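Local atomic coordinates of CheC-like superfamily protein (Shewanella oneidensis, PDB entry 3H2D), a protein that probably acts in bacterial chemotaxis as a CheX-type phosphatase that removes the phosphoryl group from the response regulator CheY. Residues B[13-16]-B[17-21]; B[90-93]-B[94-97]; B[101-104]-B[105-109]; B[60-64]-B[65-69]. One frame throughout, in Å; residues are numbered along the deposited sequence.

Contact 1: B[13-16]-B[17-21]; sequences SLLN and VISTM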
ATOM      1  N   SER B  13      16.769   9.300   5.178  1.00 21.37           N
ATOM      2  CA  SER B  13      16.563   8.130   6.006  1.00 21.11           C
ATOM      3  C   SER B  13      16.845   6.842   5.217  1.00 22.62           C
ATOM      4  O   SER B  13      17.429   5.925   5.774  1.00 21.37           O
ATOM      5  CB  SER B  13      15.156   8.111   6.662  1.00 23.04           C
ATOM      6  OG  SER B  13      14.988   9.287   7.436  1.00 25.69           O
ATOM      7  N   LEU B  14      16.416   6.778   3.954  1.00 23.49           N
ATOM      8  CA  LEU B  14      16.657   5.606   3.123  1.00 24.89           C
ATOM      9  C   LEU B  14      18.163   5.469   2.912  1.00 22.87           C
ATOM     10  O   LEU B  14      18.697   4.369   2.998  1.00 24.98           O
ATOM     11  CB  LEU B  14      15.923   5.706   1.775  1.00 23.07           C
ATOM     12  CG  LEU B  14      16.126   4.509   0.824  1.00 28.39           C
ATOM     13  CD1 LEU B  14      15.565   3.147   1.409  1.00 26.52           C
ATOM     14  CD2 LEU B  14      15.562   4.811  -0.557  1.00 28.49           C
ATOM     15  N   LEU B  15      18.836   6.575   2.624  1.00 24.70           N
ATOM     16  CA  LEU B  15      20.278   6.520   2.364  1.00 26.05           C
ATOM     17  C   LEU B  15      20.996   6.083   3.646  1.00 28.34           C
ATOM     18  O   LEU B  15      21.954   5.305   3.598  1.00 29.86           O
ATOM     19  CB  LEU B  15      20.809   7.857   1.845  1.00 26.11           C
ATOM     20  CG  LEU B  15      20.397   8.319   0.446  1.00 29.19           C
ATOM     21  CD1 LEU B  15      21.214   9.586   0.123  1.00 31.83           C
ATOM     22  CD2 LEU B  15      20.578   7.214  -0.619  1.00 30.64           C
ATOM     23  N   ASN B  16      20.519   6.526   4.797  1.00 28.62           N
ATOM     24  CA  ASN B  16      21.037   5.982   6.068  1.00 30.54           C
ATOM     25  C   ASN B  16      20.960   4.471   6.195  1.00 30.11           C
ATOM     26  O   ASN B  16      21.927   3.827   6.560  1.00 33.06           O
ATOM     27  CB  ASN B  16      20.299   6.585   7.279  1.00 30.96           C
ATOM     28  CG  ASN B  16      20.725   7.958   7.584  1.00 32.09           C
ATOM     29  OD1 ASN B  16      21.711   8.447   7.046  1.00 36.82           O
ATOM     30  ND2 ASN B  16      19.953   8.637   8.433  1.00 32.08           N
ATOM     31  N   VAL B  17      19.799   3.899   5.912  1.00 29.39           N
ATOM     32  CA  VAL B  17      19.612   2.461   6.042  1.00 30.00           C
ATOM     33  C   VAL B  17      20.474   1.701   5.009  1.00 33.17           C
ATOM     34  O   VAL B  17      21.285   0.849   5.368  1.00 33.87           O
ATOM     35  CB  VAL B  17      18.123   2.081   5.923  1.00 30.31           C
ATOM     36  CG1 VAL B  17      17.939   0.579   5.998  1.00 33.76           C
ATOM     37  CG2 VAL B  17      17.318   2.764   7.053  1.00 32.31           C
ATOM     38  N   ILE B  18      20.351   2.079   3.743  1.00 33.98           N
ATOM     39  CA  ILE B  18      20.966   1.326   2.647  1.00 34.85           C
ATOM     40  C   ILE B  18      22.476   1.555   2.566  1.00 35.38           C
ATOM     41  O   ILE B  18      23.268   0.602   2.538  1.00 34.59           O
ATOM     42  CB  ILE B  18      20.257   1.634   1.317  1.00 35.45           C
ATOM     43  CG1 ILE B  18      18.760   1.370   1.434  1.00 32.21           C
ATOM     44  CG2 ILE B  18      20.853   0.796   0.191  1.00 37.09           C
ATOM     45  CD1 ILE B  18      18.378  -0.049   1.899  1.00 31.10           C
ATOM     46  N   SER B  19      22.894   2.808   2.594  1.00 36.64           N
ATOM     47  CA  SER B  19      24.301   3.115   2.444  1.00 40.45           C
ATOM     48  C   SER B  19      25.119   2.741   3.648  1.00 41.69           C
ATOM     49  O   SER B  19      26.203   2.195   3.463  1.00 42.56           O
ATOM     50  CB  SER B  19      24.517   4.581   2.025  1.00 42.67           C
ATOM     51  OG  SER B  19      23.906   4.822   0.749  1.00 49.42           O
ATOM     52  N   THR B  20      24.634   2.965   4.873  1.00 42.06           N
ATOM     53  CA  THR B  20      25.390   2.493   6.033  1.00 43.42           C
ATOM     54  C   THR B  20      25.015   1.078   6.459  1.00 44.41           C
ATOM     55  O   THR B  20      25.865   0.204   6.436  1.00 46.18           O
ATOM     56  CB  THR B  20      25.348   3.455   7.262  1.00 44.88           C
ATOM     57  OG1 THR B  20      24.197   3.166   8.066  1.00 47.18           O
ATOM     58  CG2 THR B  20      25.335   4.909   6.809  1.00 42.08           C
HETATM   59  N   MSE B  21      23.761   0.827   6.836  1.00 44.08           N
HETATM   60  CA  MSE B  21      23.384  -0.506   7.344  1.00 42.78           C
HETATM   61  C   MSE B  21      23.511  -1.626   6.281  1.00 43.91           C
HETATM   62  O   MSE B  21      23.727  -2.802   6.625  1.00 45.16           O
HETATM   63  CB  MSE B  21      21.966  -0.506   7.966  1.00 43.63           C
HETATM   64  CG  MSE B  21      21.848  -0.148   9.476  1.00 39.23           C
HETATM   65 SE   MSE B  21      20.016   0.447   9.862  0.75 40.31          SE
HETATM   66  CE  MSE B  21      20.409   1.950  11.066  1.00 45.48           C
TER

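Contact 2: B[90-93]-B[94-97]; sequences VGEI and TNMV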
ATOM      1  N   VAL B  90      11.769  -5.749   3.779  1.00 23.58           N
ATOM      2  CA  VAL B  90      11.245  -4.547   3.147  1.00 22.25           C
ATOM      3  C   VAL B  90      10.300  -3.808   4.103  1.00 20.80           C
ATOM      4  O   VAL B  90      10.306  -2.563   4.161  1.00 23.13           O
ATOM      5  CB  VAL B  90      10.592  -4.878   1.787  1.00 22.80           C
ATOM      6  CG1 VAL B  90       9.809  -3.659   1.226  1.00 21.25           C
ATOM      7  CG2 VAL B  90      11.695  -5.378   0.801  1.00 21.48           C
ATOM      8  N   GLY B  91       9.495  -4.546   4.855  1.00 22.76           N
ATOM      9  CA  GLY B  91       8.625  -3.960   5.872  1.00 22.62           C
ATOM     10  C   GLY B  91       9.424  -3.217   6.908  1.00 25.02           C
ATOM     11  O   GLY B  91       9.073  -2.094   7.270  1.00 25.49           O
ATOM     12  N   GLU B  92      10.514  -3.816   7.373  1.00 23.29           N
ATOM     13  CA  GLU B  92      11.374  -3.166   8.378  1.00 24.50           C
ATOM     14  C   GLU B  92      12.100  -1.966   7.816  1.00 23.40           C
ATOM     15  O   GLU B  92      12.188  -0.948   8.480  1.00 22.86           O
ATOM     16  CB  GLU B  92      12.380  -4.144   9.003  1.00 24.72           C
ATOM     17  CG  GLU B  92      11.739  -5.152   9.944  1.00 34.11           C
ATOM     18  CD  GLU B  92      10.952  -4.443  11.081  1.00 43.53           C
ATOM     19  OE1 GLU B  92      11.444  -3.416  11.605  1.00 50.01           O
ATOM     20  OE2 GLU B  92       9.823  -4.872  11.411  1.00 54.90           O
ATOM     21  N   ILE B  93      12.566  -2.052   6.585  1.00 22.22           N
ATOM     22  CA  ILE B  93      13.156  -0.880   5.926  1.00 24.05           C
ATOM     23  C   ILE B  93      12.130   0.230   5.833  1.00 22.69           C
ATOM     24  O   ILE B  93      12.428   1.415   6.115  1.00 21.25           O
ATOM     25  CB  ILE B  93      13.711  -1.217   4.491  1.00 24.48           C
ATOM     26  CG1 ILE B  93      14.917  -2.154   4.622  1.00 25.16           C
ATOM     27  CG2 ILE B  93      14.064   0.062   3.729  1.00 24.00           C
ATOM     28  CD1 ILE B  93      15.432  -2.673   3.284  1.00 25.11           C
ATOM     29  N   THR B  94      10.902  -0.129   5.450  1.00 23.15           N
ATOM     30  CA  THR B  94       9.831   0.868   5.353  1.00 24.07           C
ATOM     31  C   THR B  94       9.580   1.577   6.696  1.00 24.11           C
ATOM     32  O   THR B  94       9.429   2.839   6.750  1.00 23.73           O
ATOM     33  CB  THR B  94       8.525   0.221   4.845  1.00 23.20           C
ATOM     34  OG1 THR B  94       8.762  -0.358   3.569  1.00 25.16           O
ATOM     35  CG2 THR B  94       7.422   1.244   4.714  1.00 21.02           C
ATOM     36  N   ASN B  95       9.525   0.788   7.774  1.00 23.16           N
ATOM     37  CA  ASN B  95       9.335   1.374   9.095  1.00 21.65           C
ATOM     38  C   ASN B  95      10.492   2.306   9.473  1.00 23.59           C
ATOM     39  O   ASN B  95      10.256   3.367  10.063  1.00 23.42           O
ATOM     40  CB  ASN B  95       9.242   0.311  10.181  1.00 24.47           C
ATOM     41  CG  ASN B  95       7.864  -0.182  10.409  1.00 31.26           C
ATOM     42  OD1 ASN B  95       6.879   0.538  10.219  1.00 29.47           O
ATOM     43  ND2 ASN B  95       7.776  -1.475  10.850  1.00 33.01           N
HETATM   44  N   MSE B  96      11.733   1.925   9.159  1.00 22.99           N
HETATM   45  CA  MSE B  96      12.872   2.776   9.530  1.00 25.32           C
HETATM   46  C   MSE B  96      12.973   4.052   8.690  1.00 24.25           C
HETATM   47  O   MSE B  96      13.337   5.091   9.224  1.00 21.54           O
HETATM   48  CB  MSE B  96      14.206   1.997   9.468  1.00 28.17           C
HETATM   49  CG  MSE B  96      14.256   0.877  10.422  1.00 31.46           C
HETATM   50 SE   MSE B  96      16.072   0.096  10.375  0.75 29.74          SE
HETATM   51  CE  MSE B  96      15.867  -0.962   8.795  1.00 24.54           C
ATOM     52  N   VAL B  97      12.658   3.979   7.392  1.00 21.71           N
ATOM     53  CA  VAL B  97      12.621   5.171   6.531  1.00 21.86           C
ATOM     54  C   VAL B  97      11.562   6.184   7.022  1.00 21.66           C
ATOM     55  O   VAL B  97      11.822   7.397   7.190  1.00 19.25           O
ATOM     56  CB  VAL B  97      12.381   4.769   5.055  1.00 22.83           C
ATOM     57  CG1 VAL B  97      12.111   6.030   4.148  1.00 22.46           C
ATOM     58  CG2 VAL B  97      13.593   3.967   4.567  1.00 21.97           C
TER

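Contact 3: B[101-104]-B[105-109]; sequences AKNL and LGQKG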
ATOM      1  N   ALA B 101      12.083   9.756   9.003  1.00 22.33           N
ATOM      2  CA  ALA B 101      11.436  10.942   8.420  1.00 22.00           C
ATOM      3  C   ALA B 101      10.516  11.616   9.435  1.00 22.23           C
ATOM      4  O   ALA B 101      10.466  12.863   9.556  1.00 21.19           O
ATOM      5  CB  ALA B 101      10.654  10.553   7.183  1.00 23.24           C
ATOM      6  N   LYS B 102       9.745  10.796  10.156  1.00 20.09           N
ATOM      7  CA  LYS B 102       8.897  11.324  11.243  1.00 19.40           C
ATOM      8  C   LYS B 102       9.727  12.120  12.246  1.00 18.52           C
ATOM      9  O   LYS B 102       9.340  13.219  12.640  1.00 17.77           O
ATOM     10  CB  LYS B 102       8.181  10.142  11.922  1.00 21.65           C
ATOM     11  CG  LYS B 102       7.346  10.548  13.108  1.00 20.14           C
ATOM     12  CD  LYS B 102       6.652   9.332  13.701  1.00 19.53           C
ATOM     13  CE  LYS B 102       6.064   9.579  15.075  1.00 20.91           C
ATOM     14  NZ  LYS B 102       5.366  10.849  15.276  1.00 23.02           N
ATOM     15  N   ASN B 103      10.869  11.567  12.669  1.00 17.56           N
ATOM     16  CA  ASN B 103      11.754  12.264  13.577  1.00 18.63           C
ATOM     17  C   ASN B 103      12.269  13.605  13.018  1.00 17.42           C
ATOM     18  O   ASN B 103      12.179  14.623  13.681  1.00 16.55           O
ATOM     19  CB  ASN B 103      12.955  11.399  13.933  1.00 17.23           C
ATOM     20  CG  ASN B 103      13.810  12.025  15.002  1.00 20.24           C
ATOM     21  OD1 ASN B 103      13.318  12.484  16.037  1.00 19.12           O
ATOM     22  ND2 ASN B 103      15.082  12.054  14.760  1.00 17.16           N
ATOM     23  N   LEU B 104      12.851  13.544  11.829  1.00 16.97           N
ATOM     24  CA  LEU B 104      13.373  14.738  11.164  1.00 18.37           C
ATOM     25  C   LEU B 104      12.299  15.832  10.912  1.00 18.53           C
ATOM     26  O   LEU B 104      12.526  17.002  11.203  1.00 18.27           O
ATOM     27  CB  LEU B 104      14.027  14.308   9.840  1.00 18.16           C
ATOM     28  CG  LEU B 104      15.322  13.497   9.973  1.00 21.13           C
ATOM     29  CD1 LEU B 104      15.757  12.944   8.587  1.00 24.21           C
ATOM     30  CD2 LEU B 104      16.430  14.322  10.658  1.00 23.62           C
ATOM     31  N   LEU B 105      11.153  15.438  10.348  1.00 18.71           N
ATOM     32  CA  LEU B 105       9.994  16.331  10.174  1.00 17.62           C
ATOM     33  C   LEU B 105       9.388  16.871  11.483  1.00 17.76           C
ATOM     34  O   LEU B 105       9.022  18.041  11.579  1.00 15.09           O
ATOM     35  CB  LEU B 105       8.914  15.630   9.292  1.00 15.95           C
ATOM     36  CG  LEU B 105       9.297  15.564   7.813  1.00 21.57           C
ATOM     37  CD1 LEU B 105       8.457  14.488   7.086  1.00 18.42           C
ATOM     38  CD2 LEU B 105       9.209  16.962   7.128  1.00 23.56           C
ATOM     39  N   GLY B 106       9.334  16.045  12.521  1.00 17.22           N
ATOM     40  CA  GLY B 106       8.881  16.500  13.842  1.00 17.21           C
ATOM     41  C   GLY B 106       9.743  17.591  14.417  1.00 17.51           C
ATOM     42  O   GLY B 106       9.208  18.568  15.011  1.00 20.23           O
ATOM     43  N   GLN B 107      11.057  17.501  14.222  1.00 17.69           N
ATOM     44  CA  GLN B 107      11.979  18.576  14.641  1.00 21.66           C
ATOM     45  C   GLN B 107      11.689  19.896  13.939  1.00 20.85           C
ATOM     46  O   GLN B 107      12.017  20.967  14.455  1.00 24.46           O
ATOM     47  CB  GLN B 107      13.444  18.197  14.360  1.00 22.64           C
ATOM     48  CG  GLN B 107      13.944  17.057  15.169  1.00 24.63           C
ATOM     49  CD  GLN B 107      15.307  16.464  14.690  1.00 29.43           C
ATOM     50  OE1 GLN B 107      15.828  16.784  13.602  1.00 37.87           O
ATOM     51  NE2 GLN B 107      15.870  15.582  15.522  1.00 35.82           N
ATOM     52  N   LYS B 108      11.096  19.819  12.761  1.00 20.92           N
ATOM     53  CA  LYS B 108      10.686  20.993  12.001  1.00 20.68           C
ATOM     54  C   LYS B 108       9.203  21.372  12.137  1.00 19.24           C
ATOM     55  O   LYS B 108       8.692  22.147  11.331  1.00 22.38           O
ATOM     56  CB  LYS B 108      11.010  20.789  10.538  1.00 20.86           C
ATOM     57  CG  LYS B 108      12.491  20.811  10.257  1.00 23.55           C
ATOM     58  CD  LYS B 108      12.748  20.513   8.790  1.00 27.34           C
ATOM     59  CE  LYS B 108      14.207  20.605   8.418  1.00 27.07           C
ATOM     60  NZ  LYS B 108      14.360  21.030   6.988  1.00 30.35           N
ATOM     61  N   GLY B 109       8.536  20.845  13.147  1.00 17.44           N
ATOM     62  CA  GLY B 109       7.132  21.149  13.418  1.00 17.15           C
ATOM     63  C   GLY B 109       6.060  20.460  12.604  1.00 18.68           C
ATOM     64  O   GLY B 109       4.900  20.802  12.727  1.00 20.48           O
TER
HETATM   65  O   HOH W   1      14.287  14.378  17.801  1.00 39.02           O
HETATM   66  O   HOH W   2      15.193  17.865  11.081  1.00 28.76           O

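Contact 4: B[60-64]-B[65-69]; sequences ITFEQ and KLVLQ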
ATOM      1  N   ILE B  60       8.138   2.742  -1.251  1.00 22.69           N
ATOM      2  CA  ILE B  60       9.541   2.516  -1.564  1.00 22.42           C
ATOM      3  C   ILE B  60       9.554   1.250  -2.422  1.00 22.80           C
ATOM      4  O   ILE B  60       9.218   0.196  -1.952  1.00 23.61           O
ATOM      5  CB  ILE B  60      10.392   2.284  -0.301  1.00 21.53           C
ATOM      6  CG1 ILE B  60      10.198   3.394   0.736  1.00 25.04           C
ATOM      7  CG2 ILE B  60      11.890   2.163  -0.618  1.00 25.40           C
ATOM      8  CD1 ILE B  60      10.806   2.985   2.139  1.00 26.36           C
ATOM      9  N   THR B  61      10.029   1.372  -3.645  1.00 22.11           N
ATOM     10  CA  THR B  61       9.939   0.299  -4.631  1.00 23.48           C
ATOM     11  C   THR B  61      11.338  -0.111  -5.038  1.00 22.96           C
ATOM     12  O   THR B  61      12.172   0.775  -5.219  1.00 23.01           O
ATOM     13  CB  THR B  61       9.139   0.802  -5.848  1.00 24.53           C
ATOM     14  OG1 THR B  61       7.790   1.119  -5.424  1.00 24.17           O
ATOM     15  CG2 THR B  61       9.104  -0.253  -7.001  1.00 23.94           C
ATOM     16  N   PHE B  62      11.579  -1.422  -5.137  1.00 20.77           N
ATOM     17  CA  PHE B  62      12.881  -2.003  -5.476  1.00 21.61           C
ATOM     18  C   PHE B  62      12.784  -3.022  -6.621  1.00 22.22           C
ATOM     19  O   PHE B  62      11.850  -3.839  -6.650  1.00 23.45           O
ATOM     20  CB  PHE B  62      13.499  -2.771  -4.299  1.00 23.53           C
ATOM     21  CG  PHE B  62      13.683  -1.980  -3.029  1.00 24.64           C
ATOM     22  CD1 PHE B  62      12.668  -1.940  -2.082  1.00 23.98           C
ATOM     23  CD2 PHE B  62      14.876  -1.326  -2.746  1.00 26.68           C
ATOM     24  CE1 PHE B  62      12.848  -1.225  -0.884  1.00 29.90           C
ATOM     25  CE2 PHE B  62      15.056  -0.639  -1.544  1.00 25.48           C
ATOM     26  CZ  PHE B  62      14.040  -0.611  -0.620  1.00 23.09           C
ATOM     27  N   GLU B  63      13.786  -3.057  -7.508  1.00 24.42           N
ATOM     28  CA  GLU B  63      13.968  -4.198  -8.399  1.00 23.37           C
ATOM     29  C   GLU B  63      14.507  -5.379  -7.629  1.00 22.05           C
ATOM     30  O   GLU B  63      15.179  -5.204  -6.619  1.00 21.75           O
ATOM     31  CB  GLU B  63      14.911  -3.844  -9.580  1.00 23.29           C
ATOM     32  CG  GLU B  63      14.197  -2.950 -10.552  1.00 24.61           C
ATOM     33  CD  GLU B  63      15.064  -2.392 -11.638  1.00 25.26           C
ATOM     34  OE1 GLU B  63      16.301  -2.371 -11.470  1.00 22.91           O
ATOM     35  OE2 GLU B  63      14.480  -1.926 -12.645  1.00 31.63           O
ATOM     36  N   GLN B  64      14.210  -6.577  -8.107  1.00 22.10           N
ATOM     37  CA  GLN B  64      14.560  -7.795  -7.395  1.00 22.12           C
ATOM     38  C   GLN B  64      16.038  -7.921  -7.102  1.00 23.33           C
ATOM     39  O   GLN B  64      16.415  -8.307  -5.987  1.00 22.55           O
ATOM     40  CB  GLN B  64      14.082  -9.022  -8.163  1.00 23.09           C
ATOM     41  CG  GLN B  64      14.506 -10.324  -7.497  1.00 23.21           C
ATOM     42  CD  GLN B  64      13.804 -11.545  -8.024  1.00 25.11           C
ATOM     43  OE1 GLN B  64      12.600 -11.571  -8.150  1.00 27.99           O
ATOM     44  NE2 GLN B  64      14.586 -12.591  -8.325  1.00 29.10           N
ATOM     45  N   LYS B  65      16.906  -7.695  -8.098  1.00 22.47           N
ATOM     46  CA  LYS B  65      18.360  -7.918  -7.848  1.00 23.97           C
ATOM     47  C   LYS B  65      18.900  -6.953  -6.749  1.00 23.80           C
ATOM     48  O   LYS B  65      19.745  -7.321  -5.908  1.00 20.71           O
ATOM     49  CB  LYS B  65      19.156  -7.782  -9.149  1.00 24.99           C
ATOM     50  CG  LYS B  65      20.619  -8.158  -9.037  1.00 25.93           C
ATOM     51  CD  LYS B  65      21.368  -7.709 -10.278  1.00 31.51           C
ATOM     52  CE  LYS B  65      22.836  -8.030 -10.232  1.00 31.33           C
ATOM     53  NZ  LYS B  65      23.081  -9.506 -10.442  1.00 37.97           N
ATOM     54  N   LEU B  66      18.364  -5.742  -6.747  1.00 23.38           N
ATOM     55  CA  LEU B  66      18.727  -4.748  -5.754  1.00 21.77           C
ATOM     56  C   LEU B  66      18.279  -5.150  -4.355  1.00 23.03           C
ATOM     57  O   LEU B  66      19.107  -5.114  -3.431  1.00 23.44           O
ATOM     58  CB  LEU B  66      18.214  -3.366  -6.121  1.00 20.03           C
ATOM     59  CG  LEU B  66      18.392  -2.227  -5.097  1.00 20.77           C
ATOM     60  CD1 LEU B  66      19.827  -2.035  -4.622  1.00 21.39           C
ATOM     61  CD2 LEU B  66      17.795  -0.891  -5.608  1.00 22.58           C
ATOM     62  N   VAL B  67      17.011  -5.523  -4.186  1.00 23.10           N
ATOM     63  CA  VAL B  67      16.527  -5.863  -2.842  1.00 23.53           C
ATOM     64  C   VAL B  67      17.245  -7.127  -2.315  1.00 20.97           C
ATOM     65  O   VAL B  67      17.501  -7.243  -1.119  1.00 21.64           O
ATOM     66  CB  VAL B  67      15.002  -6.070  -2.801  1.00 22.34           C
ATOM     67  CG1 VAL B  67      14.610  -7.400  -3.329  1.00 25.61           C
ATOM     68  CG2 VAL B  67      14.398  -5.817  -1.364  1.00 25.40           C
ATOM     69  N   LEU B  68      17.525  -8.086  -3.198  1.00 22.31           N
ATOM     70  CA  LEU B  68      18.291  -9.262  -2.798  1.00 23.04           C
ATOM     71  C   LEU B  68      19.736  -8.943  -2.391  1.00 21.35           C
ATOM     72  O   LEU B  68      20.290  -9.598  -1.489  1.00 20.90           O
ATOM     73  CB  LEU B  68      18.238 -10.344  -3.857  1.00 22.65           C
ATOM     74  CG  LEU B  68      16.864 -10.982  -4.120  1.00 24.25           C
ATOM     75  CD1 LEU B  68      16.993 -11.974  -5.269  1.00 23.24           C
ATOM     76  CD2 LEU B  68      16.342 -11.691  -2.837  1.00 20.92           C
ATOM     77  N   GLN B  69      20.365  -7.988  -3.040  1.00 21.11           N
ATOM     78  CA  GLN B  69      21.686  -7.556  -2.608  1.00 21.94           C
ATOM     79  C   GLN B  69      21.638  -6.818  -1.271  1.00 22.25           C
ATOM     80  O   GLN B  69      22.568  -6.943  -0.467  1.00 20.33           O
ATOM     81  CB  GLN B  69      22.364  -6.650  -3.631  1.00 21.70           C
ATOM     82  CG  GLN B  69      23.869  -6.407  -3.354  1.00 24.67           C
ATOM     83  CD  GLN B  69      24.699  -7.664  -3.351  1.00 29.16           C
ATOM     84  OE1 GLN B  69      24.676  -8.427  -4.316  1.00 25.32           O
ATOM     85  NE2 GLN B  69      25.450  -7.897  -2.268  1.00 30.27           N
TER

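Contact 1: B[13-16]-B[17-21]
Thr-20 turns its hydroxyl back onto the carbonyl of Asn-16, one turn earlier in helix 8-21, and so illustrates how a side chain can reinforce the hold on a carbonyl where the backbone bond grows weak. With chi1 at 87°, OG1 stands between its own backbone N and carbonyl carbon, and from there Thr-20 OG1 donates to Asn-16 O over 2.8 Å, in the carbonyl plane. The amide bond between Thr-20 N and Asn-16 O is weak, at 3.3 Å. This is where the helix opens into a wider pi-type turn over residues 17-21.

A different, apolar contact is made by Leu-14 and Ile-18, which lie side by side and point the same way. Leu-14 holds CG trans to its amide nitrogen (chi1 180°), which swings the branch along the helix so that Leu-14 CD1 meets Ile-18 CG1 at 3.7 Å. Their backbones are joined as well, Ile-18 N giving Leu-14 O a nearly straight bond of 2.9 Å. Val-17 leans one methyl over the preceding turn, with Val-17 CG2 3.4 Å from Ser-13 O. The hydroxyl of Ser-13 itself is bonded to the carbonyl of Pro-9.

Leu-14 continues onto Val-97 of helix 84-107 and Phe-140 of the sheet, while Asn-16 and Thr-20 lie on the exposed side. The helix is thus amphipathic: hydrocarbon contacts secure its buried face, and on the outer face a threonine hydroxyl probably steadies a carbonyl that the last turn holds only loosely.

Contact 2: B[90-93]-B[94-97]
Thr-94 carries OG1 beside its own backbone N (chi1 -59°), which aims the hydroxyl back one turn, at the carbonyl of Val-90. Glu-92, in contrast, bends at chi2 (-57°), folding its carboxylate round toward Asn-95. The threonine makes the firmer link. Val-90 O is gripped twice, by Thr-94 OG1 at 2.8 Å and by Thr-94 N at an equal distance, and the two donors come from opposite faces of the carbonyl plane. A buried hydroxyl is thereby satisfied without leaving the helix. A valine in its place would probably leave Val-90 O with the amide alone and put a methyl group against that oxygen.

On the outer side Glu-92 OE2 stands 4.0 Å from Asn-95 ND2, with carboxylate and amide planes turned 61° apart; the two polar groups are neighbours without a direct bond. Their spacing matches the Glu-x-x-Asn signature of CheC, CheX and FliY phosphatases, whose two residues work on phosphorylated CheY, so this face of helix 84-107 is consistent with the active surface. Asn-95 also rests on Met-114 and Pro-117 of strand 113-122.

Ile-93 and Val-97 make the apolar flank, where Ile-93 CG2 and Val-97 CG2 meet at 4.0 Å. Val-97 CG2 also presses to 3.2 Å from Ile-93 O. The selenomethionine Met-96 bends at chi3 and brings CE back over the previous turn, 3.7 Å from Glu-92 O. Leu-14 of helix 8-21 lies against both Ile-93 and Val-97, while Thr-94 faces Ile-47 of strand 43-51.

Contact 3: B[101-104]-B[105-109]
Leu-105 and Ala-101 make the close-packed side of this last stretch of helix 84-107. The leucine lies along the carbonyl it bonds to: Leu-105 N donates to Ala-101 O at 2.8 Å, and Leu-105 CB comes within 3.2 Å of that same oxygen. With CG beside the backbone N (chi1 -74°), the branch continues over Ala-101 O.

The outer side is built with water. Asn-103 and Gln-107 cross at a distance, their amide planes 66° apart and Asn-103 ND2 3.7 Å from Gln-107 NE2. A water joins them, donating to Asn-103 OD1 at 2.8 Å and accepting from Gln-107 NE2 at 3.0 Å. A second water donates both to Gln-107 OE1 and to Leu-104 O, a carbonyl near the end of the helix, so both ends of the glutamine amide are occupied. Beyond, Gly-109, at positive phi, is the C-prime residue of a Schellman motif, with Gly-109 N bonded to Gly-106 O and Tyr-110 N to Leu-105 O.

Leu-105 is buried among Phe-6, Pro-9, Phe-10 and Phe-112; Leu-104 leans on Gln-12 of helix 8-21, and Lys-102 NZ bonds to the carbonyl of Phe-112 and forms a salt bridge with Glu-113 of strand 113-122.

Contact 4: B[60-64]-B[65-69]
Val-67 N gives Glu-63 O a nearly straight bond of 3.1 Å and Leu-68 N follows to Gln-64 O at 3.0 Å, so the chain passes from strand 54-62 through Glu-63 at the N-cap position straight into the first turn of a helix.

Phe-62, the last strand residue, sends its CB toward this turn. Val-67 CG2 lies over one face of the ring, while Leu-66 CD2 comes to the edge, 4.1 Å from Phe-62 CD2 and near the ring plane. Val-67 has CG1 between its backbone N and carbonyl carbon (chi1 78°); this leaves CG2 for the ring and puts Val-67 CG1 only 3.3 Å from Gln-64 O.

Farther out, Gln-64 and Leu-68 run alongside each other. The aliphatic part of the glutamine does the touching, with Gln-64 CG 3.7 Å from Leu-68 CD1. An alanine at Leu-68 would probably take away the support on which Gln-64 CG rests, leave that chain freer to turn and open a gap beside Val-86 of helix 84-107.

The Glu-63 carboxylate reaches strand 145-153, where OE1 takes the amide of Thr-146; OE2 takes a glycerol probably left from crystallisation. The junction therefore separates its chemistry: an apolar wedge fastens helix 64-75 to the sheet, while the Glu-63 carboxylate ties the strand end to strand 145-153 and Gln-64 N bonds to Asp-42 OD2.

How the contacts relate
Along the chain the contacts run 1, 4, 2, 3, strictly in series: each closes a turn of helix or a strand-to-helix junction, and none nests within or crosses another. Contact 1 belongs to the N-terminal helix 8-21, contact 4 leads from strand 54-62 into helix 64-75, and contacts 2 and 3 share helix 84-107. That long helix joins the set. Contact 2 meets contact 1 where Val-17 CG1 lies 3.8 Å from Met-96 CE, and meets contact 4 where Val-90 CG2 lies 3.5 Å from Val-67 CG2. Contact 3 touches contact 1 through Ser-13, whereas contacts 3 and 4 sit on opposite sides of the chain's centre, their centres about 27 Å apart.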